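Local structure of D-alanyl-D-alanine carboxypeptidase DacB2 (4RYE) at residues A[45-48]-A[49-52]. The protein is a serine-type D,D-carboxypeptidase of the peptidase S11 family that probably trims the terminal D-Ala-D-Ala of peptidoglycan stem peptides, acting in cell wall biogenesis. Residues are numbered along the deposited sequence; the frame is centred on the assembly and turned at random.
Sequences PAST and IKVL
Ser47 and Lys50 meet through their side chains at the start of helix 50-60 and form the SxxK motif of the penicillin-binding protein and serine beta-lactamase fold. Ser47 is probably the nucleophile that forms the acyl-ester, and Lys50 probably its proton acceptor, as in relatives. Lys50 NZ lies 2.6 Å from Ser47 OG, a short hydrogen bond. The lysine chain is extended through chi3 and then bends at chi4 (80°), which turns NZ onto the serine oxygen. Ser102, probably also part of the active site, hydrogen-bonds Ser47 OG through its own hydroxyl. Lys50 NZ also bonds to Asn104 OD1 and Ser142 O, so several partners fix the amine.

Ser47 and Thr48 form a short 3-10 segment leading into helix 50-60, and i to i+3 bonds run through the join. Ile49 N donates to Ala46 O at 3.1 Å. Lys50 N donates to Ser47 O at 2.9 Å, and Val51 N to Thr48 O. These bonds hold the serine and the lysine one turn apart, with both side chains on the same side.

Ile49 lies alongside Pro45, and the two side chains point the same way. Its CB packs on Pro45 CG at 3.9 Å, and its CG2 rests 3.5 Å from Ala46 O. Met124 of helix 117-130 also touches the Ile49 side chain. Thr48 CB and OG1 sit close to Ile49 N, but no hydrogen bond joins that hydroxyl to the amide. Instead the hydroxyl turns back to the loop. With chi1 at 60°, Thr48 OG1 donates to Pro45 O at 2.6 Å, on the same face of the carbonyl as Thr48 N.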
loop_
_atom_site.group_PDB
_atom_site.type_symbol
_atom_site.label_atom_id
_atom_site.label_comp_id
_atom_site.label_asym_id
_atom_site.label_seq_id
_atom_site.Cartn_x
_atom_site.Cartn_y
_atom_site.Cartn_z
ATOM N N PRO A 45 -2.937 -7.643 -6.125
ATOM C CA PRO A 45 -2.487 -6.744 -5.061
ATOM C C PRO A 45 -3.600 -6.176 -4.182
ATOM O O PRO A 45 -3.301 -5.684 -3.092
ATOM C CB PRO A 45 -1.843 -5.604 -5.847
ATOM C CG PRO A 45 -2.657 -5.529 -7.110
ATOM C CD PRO A 45 -2.929 -6.984 -7.447
ATOM N N ALA A 46 -4.852 -6.242 -4.636
ATOM C CA ALA A 46 -5.936 -5.518 -3.974
ATOM C C ALA A 46 -5.503 -4.074 -3.706
ATOM O O ALA A 46 -4.781 -3.484 -4.509
ATOM C CB ALA A 46 -6.358 -6.213 -2.677
ATOM N N SER A 47 -5.917 -3.524 -2.566
ATOM C CA SER A 47 -5.734 -2.097 -2.277
ATOM C C SER A 47 -4.283 -1.659 -2.072
ATOM O O SER A 47 -4.016 -0.464 -1.979
ATOM C CB SER A 47 -6.575 -1.674 -1.060
ATOM O OG SER A 47 -7.925 -1.427 -1.412
ATOM N N THR A 48 -3.340 -2.593 -1.990
ATOM C CA THR A 48 -1.938 -2.166 -1.947
ATOM C C THR A 48 -1.575 -1.374 -3.201
ATOM O O THR A 48 -0.697 -0.510 -3.169
ATOM C CB THR A 48 -0.951 -3.336 -1.773
ATOM O OG1 THR A 48 -1.089 -4.258 -2.867
ATOM C CG2 THR A 48 -1.179 -4.035 -0.438
ATOM N N ILE A 49 -2.266 -1.659 -4.302
ATOM C CA ILE A 49 -2.020 -0.952 -5.555
ATOM C C ILE A 49 -2.398 0.530 -5.457
ATOM O O ILE A 49 -1.968 1.336 -6.279
ATOM C CB ILE A 49 -2.743 -1.623 -6.751
ATOM C CG1 ILE A 49 -1.934 -1.460 -8.044
ATOM C CG2 ILE A 49 -4.139 -1.051 -6.937
ATOM C CD1 ILE A 49 -0.584 -2.146 -8.027
ATOM N N LYS A 50 -3.178 0.901 -4.440
ATOM C CA LYS A 50 -3.478 2.323 -4.217
ATOM C C LYS A 50 -2.220 3.147 -3.944
ATOM O O LYS A 50 -2.209 4.353 -4.162
ATOM C CB LYS A 50 -4.488 2.510 -3.074
ATOM C CG LYS A 50 -5.921 2.063 -3.404
ATOM C CD LYS A 50 -6.819 2.275 -2.187
ATOM C CE LYS A 50 -8.302 2.136 -2.514
ATOM N NZ LYS A 50 -8.706 0.714 -2.578
ATOM N N VAL A 51 -1.163 2.508 -3.457
ATOM C CA VAL A 51 0.111 3.206 -3.272
ATOM C C VAL A 51 0.670 3.666 -4.620
ATOM O O VAL A 51 1.211 4.773 -4.753
ATOM C CB VAL A 51 1.151 2.309 -2.556
ATOM C CG1 VAL A 51 2.481 3.039 -2.413
ATOM C CG2 VAL A 51 0.637 1.872 -1.179
ATOM N N LEU A 52 0.550 2.812 -5.623
ATOM C CA LEU A 52 0.963 3.160 -6.974
ATOM C C LEU A 52 0.109 4.301 -7.540
ATOM O O LEU A 52 0.622 5.193 -8.208
ATOM C CB LEU A 52 0.880 1.928 -7.871
ATOM C CG LEU A 52 1.452 2.057 -9.279
ATOM C CD1 LEU A 52 2.914 2.483 -9.199
ATOM C CD2 LEU A 52 1.296 0.736 -10.025
#